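Local coordinates for PhnB protein (Bacillus cereus, PDB 3OMS) that is of unestablished function, possibly a 3-demethylubiquinone-9 3-methyltransferase, and forms a dimer with the glyoxalase-like fold of PhnB proteins, at residues L15-K20 with Y128-Q133; N26-L31 with L124-G129. All blocks are in the same frame, centred on the assembly; numbering follows the deposited sequence. Where two conformers were deposited one is given.

Contact 1. Residues L15-K20 with Y128-Q133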
ATOM      1  N   LEU A  15       1.350  -6.616   2.801  1.00 23.53           N
ATOM      2  CA  LEU A  15       0.727  -6.386   4.088  0.60 24.43           C
ATOM      3  C   LEU A  15       1.329  -7.298   5.170  1.00 25.16           C
ATOM      4  O   LEU A  15       1.383  -8.525   5.023  1.00 25.74           O
ATOM      5  CB  LEU A  15      -0.795  -6.575   3.965  0.60 23.87           C
ATOM      6  CG  LEU A  15      -1.634  -5.520   3.223  0.60 24.31           C
ATOM      7  CD1 LEU A  15      -1.349  -5.382   1.705  0.60 24.15           C
ATOM      8  CD2 LEU A  15      -3.129  -5.837   3.450  0.60 23.11           C
HETATM    9  N   MSE A  16       1.787  -6.682   6.277  1.00 25.34           N
HETATM   10  CA  MSE A  16       2.319  -7.400   7.377  1.00 26.81           C
HETATM   11  C   MSE A  16       1.353  -7.374   8.575  1.00 27.75           C
HETATM   12  O   MSE A  16       1.137  -6.314   9.196  1.00 26.13           O
HETATM   13  CB  MSE A  16       3.670  -6.802   7.767  1.00 28.92           C
HETATM   14  CG  MSE A  16       4.365  -7.528   8.902  1.00 31.54           C
HETATM   15 SE   MSE A  16       6.207  -6.921   9.146  0.65 35.58          SE
HETATM   16  CE  MSE A  16       5.777  -5.141   9.665  1.00 34.20           C
ATOM     17  N   PHE A  17       0.832  -8.567   8.872  1.00 28.87           N
ATOM     18  CA  PHE A  17      -0.081  -8.853   9.961  1.00 29.95           C
ATOM     19  C   PHE A  17       0.703  -9.473  11.111  1.00 31.90           C
ATOM     20  O   PHE A  17       1.911  -9.751  10.981  1.00 32.02           O
ATOM     21  CB  PHE A  17      -1.208  -9.815   9.472  1.00 29.79           C
ATOM     22  CG  PHE A  17      -2.098  -9.244   8.434  1.00 27.98           C
ATOM     23  CD1 PHE A  17      -3.231  -8.543   8.782  1.00 30.09           C
ATOM     24  CD2 PHE A  17      -1.847  -9.450   7.073  1.00 25.28           C
ATOM     25  CE1 PHE A  17      -4.091  -8.021   7.780  1.00 28.95           C
ATOM     26  CE2 PHE A  17      -2.655  -8.937   6.099  1.00 25.09           C
ATOM     27  CZ  PHE A  17      -3.814  -8.203   6.457  1.00 28.49           C
ATOM     28  N   GLU A  18       0.052  -9.656  12.272  1.00 34.61           N
ATOM     29  CA  GLU A  18       0.668 -10.386  13.395  1.00 36.92           C
ATOM     30  C   GLU A  18      -0.194 -11.575  13.859  1.00 38.29           C
ATOM     31  O   GLU A  18      -0.418 -11.770  15.062  1.00 40.09           O
ATOM     32  CB  GLU A  18       0.986  -9.431  14.583  1.00 38.92           C
ATOM     33  CG  GLU A  18       2.048  -8.384  14.189  1.00 40.63           C
ATOM     34  CD  GLU A  18       2.461  -7.436  15.292  1.00 44.80           C
ATOM     35  OE1 GLU A  18       1.891  -7.485  16.412  1.00 43.62           O
ATOM     36  OE2 GLU A  18       3.403  -6.659  15.010  1.00 45.19           O
ATOM     37  N   GLY A  19      -0.658 -12.378  12.908  1.00 37.51           N
ATOM     38  CA  GLY A  19      -1.449 -13.566  13.239  1.00 38.60           C
ATOM     39  C   GLY A  19      -2.732 -13.696  12.461  1.00 36.48           C
ATOM     40  O   GLY A  19      -3.326 -14.748  12.476  1.00 38.59           O
ATOM     41  N   LYS A  20      -3.154 -12.652  11.779  1.00 33.82           N
ATOM     42  CA  LYS A  20      -4.428 -12.652  11.063  1.00 33.15           C
ATOM     43  C   LYS A  20      -4.320 -12.695   9.515  1.00 31.21           C
ATOM     44  O   LYS A  20      -5.339 -12.507   8.839  1.00 30.09           O
ATOM     45  CB  LYS A  20      -5.237 -11.420  11.485  1.00 33.44           C
ATOM     46  CG  LYS A  20      -5.456 -11.306  13.030  1.00 38.79           C
ATOM     47  CD  LYS A  20      -6.757 -11.855  13.415  1.00 44.13           C
ATOM     48  CE  LYS A  20      -6.991 -11.735  14.969  1.00 48.38           C
ATOM     49  NZ  LYS A  20      -7.648 -12.962  15.447  1.00 51.62           N
ATOM     50  N   TYR A 128      -9.010  -5.325  10.645  1.00 30.28           N
ATOM     51  CA  TYR A 128      -7.583  -5.599  10.811  1.00 31.26           C
ATOM     52  C   TYR A 128      -6.763  -4.337  10.918  1.00 30.69           C
ATOM     53  O   TYR A 128      -5.552  -4.409  11.117  1.00 32.17           O
ATOM     54  CB  TYR A 128      -7.088  -6.499   9.640  1.00 31.28           C
ATOM     55  CG  TYR A 128      -7.914  -7.751   9.466  1.00 30.30           C
ATOM     56  CD1 TYR A 128      -7.813  -8.798  10.375  1.00 32.57           C
ATOM     57  CD2 TYR A 128      -8.849  -7.867   8.436  1.00 29.13           C
ATOM     58  CE1 TYR A 128      -8.597  -9.927  10.261  1.00 34.63           C
ATOM     59  CE2 TYR A 128      -9.606  -8.964   8.321  1.00 30.51           C
ATOM     60  CZ  TYR A 128      -9.489 -10.001   9.231  1.00 32.45           C
ATOM     61  OH  TYR A 128     -10.290 -11.114   9.111  1.00 37.63           O
ATOM     62  N   GLY A 129      -7.386  -3.177  10.704  1.00 29.43           N
ATOM     63  CA  GLY A 129      -6.715  -1.914  10.714  1.00 29.78           C
ATOM     64  C   GLY A 129      -6.277  -1.396   9.346  1.00 27.41           C
ATOM     65  O   GLY A 129      -5.758  -0.267   9.251  1.00 27.91           O
ATOM     66  N   VAL A 130      -6.525  -2.172   8.299  1.00 25.84           N
ATOM     67  CA  VAL A 130      -6.159  -1.801   6.932  1.00 25.47           C
ATOM     68  C   VAL A 130      -7.123  -0.742   6.392  1.00 25.25           C
ATOM     69  O   VAL A 130      -8.353  -0.876   6.569  1.00 23.95           O
ATOM     70  CB  VAL A 130      -6.159  -3.005   5.972  1.00 24.53           C
ATOM     71  CG1 VAL A 130      -5.919  -2.525   4.473  1.00 25.25           C
ATOM     72  CG2 VAL A 130      -5.085  -3.985   6.408  1.00 25.15           C
ATOM     73  N   SER A 131      -6.578   0.342   5.832  1.00 23.43           N
ATOM     74  CA  SER A 131      -7.407   1.495   5.409  1.00 23.98           C
ATOM     75  C   SER A 131      -7.831   1.352   3.939  1.00 25.36           C
ATOM     76  O   SER A 131      -6.978   1.154   3.004  1.00 25.05           O
ATOM     77  CB  SER A 131      -6.641   2.771   5.585  1.00 25.22           C
ATOM     78  OG  SER A 131      -7.471   3.918   5.631  1.00 25.21           O
ATOM     79  N   TRP A 132      -9.140   1.491   3.739  1.00 25.93           N
ATOM     80  CA  TRP A 132      -9.772   1.363   2.435  1.00 25.77           C
ATOM     81  C   TRP A 132     -10.610   2.603   2.090  1.00 26.88           C
ATOM     82  O   TRP A 132     -11.394   3.128   2.928  1.00 25.65           O
ATOM     83  CB  TRP A 132     -10.715   0.182   2.446  1.00 26.74           C
ATOM     84  CG  TRP A 132     -10.129  -1.168   2.642  1.00 24.28           C
ATOM     85  CD1 TRP A 132      -9.863  -1.762   3.828  1.00 24.50           C
ATOM     86  CD2 TRP A 132      -9.798  -2.127   1.626  1.00 24.32           C
ATOM     87  NE1 TRP A 132      -9.398  -3.032   3.629  1.00 25.11           N
ATOM     88  CE2 TRP A 132      -9.322  -3.279   2.284  1.00 23.36           C
ATOM     89  CE3 TRP A 132      -9.866  -2.127   0.233  1.00 25.60           C
ATOM     90  CZ2 TRP A 132      -8.924  -4.436   1.600  1.00 28.89           C
ATOM     91  CZ3 TRP A 132      -9.424  -3.258  -0.454  1.00 28.31           C
ATOM     92  CH2 TRP A 132      -8.983  -4.410   0.236  1.00 26.90           C
ATOM     93  N   GLN A 133     -10.458   3.055   0.839  1.00 27.31           N
ATOM     94  CA  GLN A 133     -11.291   4.121   0.294  1.00 28.70           C
ATOM     95  C   GLN A 133     -12.063   3.495  -0.841  1.00 29.29           C
ATOM     96  O   GLN A 133     -11.548   2.674  -1.621  1.00 29.60           O
ATOM     97  CB  GLN A 133     -10.492   5.295  -0.282  1.00 30.37           C
ATOM     98  CG  GLN A 133      -9.651   6.062   0.738  1.00 29.44           C
ATOM     99  CD  GLN A 133      -8.915   7.201   0.086  1.00 30.49           C
ATOM    100  OE1 GLN A 133      -9.529   8.112  -0.481  1.00 31.51           O
ATOM    101  NE2 GLN A 133      -7.580   7.152   0.134  1.00 27.24           N
TER
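Phe17 meets Tyr128 through its ring edge: CE1 of Phe17 lies 3.8 Å from CB of Tyr128, which sits near the plane of the phenyl ring. On one flank of this pair, CG2 of Val130 is 4.0 Å from CD2 of Leu15 in one of the two Leu15 conformers. On the other, CB of Lys20 rests 3.8 Å from CD1 of Tyr128; a bend at chi2 (-96°) keeps CD of Lys20 4.1 Å from CE1 of Tyr128, beyond which the chain leads its amine away. The contact is thus apolar, and it joins the end of strand 11-17 and the turn after it to the loop entering strand 131-136, one strand from each of the two four-stranded modules that make up this glyoxalase-family chain. Val130 has CG2 beside its own backbone N (chi1 174° for CG1), pointing toward Leu15 and Phe17. In the next shell, Phe79 meets Phe17 edge-to-face, and Ala24 of helix 21-29 touches both aromatic side chains. Glu23 hydrogen-bonds the Tyr128 hydroxyl and anchors its far end. Leu15 also pairs through its backbone with a strand of the second subunit, which carries the sheet across the dimer interface.

Contact 2. Residues N26-L31 with L124-G129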
ATOM      1  N   ASN A  26      -8.479 -14.540   3.229  1.00 30.57           N
ATOM      2  CA  ASN A  26      -9.741 -15.206   2.917  1.00 33.03           C
ATOM      3  C   ASN A  26     -10.901 -14.205   2.850  1.00 32.17           C
ATOM      4  O   ASN A  26     -11.771 -14.293   1.969  1.00 33.61           O
ATOM      5  CB  ASN A  26      -9.993 -16.380   3.895  1.00 34.74           C
ATOM      6  CG  ASN A  26      -9.192 -17.642   3.490  1.00 37.07           C
ATOM      7  OD1 ASN A  26      -9.508 -18.278   2.519  1.00 45.48           O
ATOM      8  ND2 ASN A  26      -8.170 -17.955   4.211  1.00 45.28           N
ATOM      9  N   PHE A  27     -10.889 -13.227   3.748  1.00 31.61           N
ATOM     10  CA  PHE A  27     -11.916 -12.171   3.761  1.00 31.06           C
ATOM     11  C   PHE A  27     -11.821 -11.317   2.528  1.00 30.29           C
ATOM     12  O   PHE A  27     -12.818 -11.159   1.811  1.00 30.70           O
ATOM     13  CB  PHE A  27     -11.758 -11.323   5.025  1.00 31.54           C
ATOM     14  CG  PHE A  27     -12.709 -10.153   5.110  1.00 31.10           C
ATOM     15  CD1 PHE A  27     -14.078 -10.335   4.997  1.00 36.60           C
ATOM     16  CD2 PHE A  27     -12.221  -8.883   5.382  1.00 33.49           C
ATOM     17  CE1 PHE A  27     -14.965  -9.249   5.136  1.00 36.83           C
ATOM     18  CE2 PHE A  27     -13.078  -7.807   5.530  1.00 34.83           C
ATOM     19  CZ  PHE A  27     -14.438  -7.979   5.403  1.00 36.24           C
ATOM     20  N   TYR A  28     -10.617 -10.833   2.207  1.00 28.46           N
ATOM     21  CA  TYR A  28     -10.461  -9.888   1.078  1.00 28.01           C
ATOM     22  C   TYR A  28     -10.797 -10.531  -0.261  1.00 29.01           C
ATOM     23  O   TYR A  28     -11.461  -9.938  -1.106  1.00 29.50           O
ATOM     24  CB  TYR A  28      -9.041  -9.332   1.015  1.00 26.67           C
ATOM     25  CG  TYR A  28      -8.643  -8.514   2.228  1.00 27.35           C
ATOM     26  CD1 TYR A  28      -9.600  -7.828   3.022  1.00 24.70           C
ATOM     27  CD2 TYR A  28      -7.314  -8.387   2.568  1.00 26.39           C
ATOM     28  CE1 TYR A  28      -9.190  -7.089   4.105  1.00 28.23           C
ATOM     29  CE2 TYR A  28      -6.911  -7.700   3.641  1.00 25.22           C
ATOM     30  CZ  TYR A  28      -7.839  -7.031   4.420  1.00 26.09           C
ATOM     31  OH  TYR A  28      -7.339  -6.304   5.459  1.00 25.23           O
ATOM     32  N   THR A  29     -10.353 -11.760  -0.456  1.00 30.12           N
ATOM     33  CA  THR A  29     -10.589 -12.407  -1.725  1.00 31.09           C
ATOM     34  C   THR A  29     -12.086 -12.731  -1.922  1.00 33.17           C
ATOM     35  O   THR A  29     -12.500 -13.004  -3.030  1.00 34.14           O
ATOM     36  CB  THR A  29      -9.763 -13.678  -1.919  1.00 31.05           C
ATOM     37  OG1 THR A  29     -10.015 -14.566  -0.847  1.00 30.04           O
ATOM     38  CG2 THR A  29      -8.266 -13.392  -1.985  1.00 29.27           C
ATOM     39  N   SER A  30     -12.894 -12.680  -0.869  1.00 35.07           N
ATOM     40  CA  SER A  30     -14.353 -12.856  -1.012  1.00 36.87           C
ATOM     41  C   SER A  30     -15.124 -11.601  -1.471  1.00 38.12           C
ATOM     42  O   SER A  30     -16.329 -11.691  -1.803  1.00 39.57           O
ATOM     43  CB  SER A  30     -14.944 -13.329   0.320  1.00 37.97           C
ATOM     44  OG  SER A  30     -15.155 -12.238   1.236  1.00 37.93           O
ATOM     45  N   LEU A  31     -14.458 -10.449  -1.524  1.00 36.42           N
ATOM     46  CA  LEU A  31     -15.126  -9.169  -1.701  1.00 37.52           C
ATOM     47  C   LEU A  31     -15.160  -8.703  -3.131  1.00 39.38           C
ATOM     48  O   LEU A  31     -15.955  -7.835  -3.478  1.00 39.05           O
ATOM     49  CB  LEU A  31     -14.401  -8.081  -0.893  1.00 36.91           C
ATOM     50  CG  LEU A  31     -14.346  -8.281   0.618  1.00 38.39           C
ATOM     51  CD1 LEU A  31     -13.589  -7.112   1.234  1.00 38.13           C
ATOM     52  CD2 LEU A  31     -15.744  -8.404   1.192  1.00 40.05           C
ATOM     53  N   LEU A 124     -12.704   3.982   5.363  1.00 25.87           N
ATOM     54  CA  LEU A 124     -12.736   3.268   6.635  1.00 25.23           C
ATOM     55  C   LEU A 124     -11.436   2.548   6.895  1.00 25.72           C
ATOM     56  O   LEU A 124     -10.579   2.438   5.977  1.00 25.47           O
ATOM     57  CB  LEU A 124     -13.869   2.235   6.610  1.00 25.73           C
ATOM     58  CG  LEU A 124     -13.969   1.210   5.454  1.00 27.41           C
ATOM     59  CD1 LEU A 124     -12.901   0.105   5.673  1.00 28.43           C
ATOM     60  CD2 LEU A 124     -15.375   0.587   5.442  1.00 29.47           C
ATOM     61  N   ASN A 125     -11.279   2.084   8.135  1.00 25.19           N
ATOM     62  CA  ASN A 125     -10.315   1.033   8.462  1.00 25.06           C
ATOM     63  C   ASN A 125     -11.041  -0.238   8.721  1.00 26.02           C
ATOM     64  O   ASN A 125     -12.056  -0.235   9.407  1.00 26.16           O
ATOM     65  CB  ASN A 125      -9.518   1.393   9.721  1.00 25.52           C
ATOM     66  CG  ASN A 125      -8.699   2.671   9.581  1.00 25.64           C
ATOM     67  OD1 ASN A 125      -8.544   3.409  10.573  1.00 33.67           O
ATOM     68  ND2 ASN A 125      -8.098   2.898   8.440  1.00 24.05           N
ATOM     69  N   ASP A 126     -10.592  -1.344   8.147  1.00 25.07           N
ATOM     70  CA  ASP A 126     -11.290  -2.597   8.390  1.00 25.27           C
ATOM     71  C   ASP A 126     -10.918  -3.167   9.778  1.00 25.47           C
ATOM     72  O   ASP A 126     -10.145  -2.570  10.558  1.00 27.16           O
ATOM     73  CB  ASP A 126     -11.069  -3.562   7.219  1.00 24.66           C
ATOM     74  CG  ASP A 126      -9.645  -4.075   7.141  1.00 25.16           C
ATOM     75  OD1 ASP A 126      -8.936  -3.937   8.178  1.00 24.13           O
ATOM     76  OD2 ASP A 126      -9.290  -4.639   6.068  1.00 26.42           O
ATOM     77  N   LYS A 127     -11.493  -4.304  10.108  1.00 28.72           N
ATOM     78  CA  LYS A 127     -11.297  -4.918  11.415  1.00 30.25           C
ATOM     79  C   LYS A 127      -9.825  -5.246  11.695  1.00 31.22           C
ATOM     80  O   LYS A 127      -9.464  -5.529  12.831  1.00 30.89           O
ATOM     81  CB  LYS A 127     -12.146  -6.183  11.571  1.00 31.75           C
ATOM     82  CG  LYS A 127     -11.765  -7.387  10.698  1.00 33.64           C
ATOM     83  CD  LYS A 127     -12.659  -8.592  10.947  1.00 40.27           C
ATOM     84  CE  LYS A 127     -14.053  -8.461  10.303  1.00 44.48           C
ATOM     85  NZ  LYS A 127     -14.185  -8.470   8.806  1.00 42.56           N
ATOM     86  N   TYR A 128      -9.010  -5.325  10.645  1.00 30.28           N
ATOM     87  CA  TYR A 128      -7.583  -5.599  10.811  1.00 31.26           C
ATOM     88  C   TYR A 128      -6.763  -4.337  10.918  1.00 30.69           C
ATOM     89  O   TYR A 128      -5.552  -4.409  11.117  1.00 32.17           O
ATOM     90  CB  TYR A 128      -7.088  -6.499   9.640  1.00 31.28           C
ATOM     91  CG  TYR A 128      -7.914  -7.751   9.466  1.00 30.30           C
ATOM     92  CD1 TYR A 128      -7.813  -8.798  10.375  1.00 32.57           C
ATOM     93  CD2 TYR A 128      -8.849  -7.867   8.436  1.00 29.13           C
ATOM     94  CE1 TYR A 128      -8.597  -9.927  10.261  1.00 34.63           C
ATOM     95  CE2 TYR A 128      -9.606  -8.964   8.321  1.00 30.51           C
ATOM     96  CZ  TYR A 128      -9.489 -10.001   9.231  1.00 32.45           C
ATOM     97  OH  TYR A 128     -10.290 -11.114   9.111  1.00 37.63           O
ATOM     98  N   GLY A 129      -7.386  -3.177  10.704  1.00 29.43           N
ATOM     99  CA  GLY A 129      -6.715  -1.914  10.714  1.00 29.78           C
ATOM    100  C   GLY A 129      -6.277  -1.396   9.346  1.00 27.41           C
ATOM    101  O   GLY A 129      -5.758  -0.267   9.251  1.00 27.91           O
TER
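Phe27 and Tyr28, in helix 21-29, face a type I beta turn from Asp126 to Gly129, with the nearest CA atoms, those of Tyr28 and Asp126, 10.4 Å apart, so side chains bridge the gap. The turn links strands 121-125 and 131-136, and the contact thereby docks the helix of the N-terminal βαβββ module of this glyoxalase-like fold on the hairpin of the C-terminal one. Its polar centre is the Tyr28 hydroxyl, which donates a short 2.6 Å hydrogen bond to OD2 of Asp126. The carboxylate receives it on the syn lone pair and lies nearly coplanar with the phenol ring, 19° apart. OD2 also accepts from NE1 of Trp132, whose indole meets the Tyr28 ring edge-to-face; two donors grip OD2 of Asp126 in this buried place and fix the rotation of the carboxylate. Beside it, Lys127 folds back at chi3 and chi4 (76° and 68°) and brings its amine over one face of the Phe27 ring. This is a cation-pi contact, NZ of Lys127 standing 3.6 Å from the ring centroid of Phe27. The same ring offers CD2 of Phe27 to the edge of Tyr128, 3.9 Å from CE2 of Tyr128, while Leu102 of helix 92-103 also packs on Phe27. The Tyr28 hydroxyl also lies against the Tyr128 ring, its OH 3.7 Å from CD2 of Tyr128. The other oxygen of Asp126 shapes the turn itself: OD1 accepts from the backbone N of Val130 and forms an Asx turn with the N of Tyr128, 2.8 Å from OD1 of Asp126 and reaching it from above the carboxylate plane.

From the N terminus, strand 11-17 supplies the first half of contact 1, and helix 21-29, next in the chain, supplies the first half of contact 2. The chain then completes the first sheet, crosses to the second, and returns at residues 124-129 to close contact 2 and at 128-133 to close contact 1. The loop closed by contact 2 therefore nests inside that of contact 1, and the two share Tyr128 and Gly129. Strand and helix of the first module are thus tied to the connection between neighbouring strands 121-125 and 131-136 of the second. The contacts also meet directly: Val130 CG2 of contact 1 packs 3.4 Å from Tyr28 OH of contact 2.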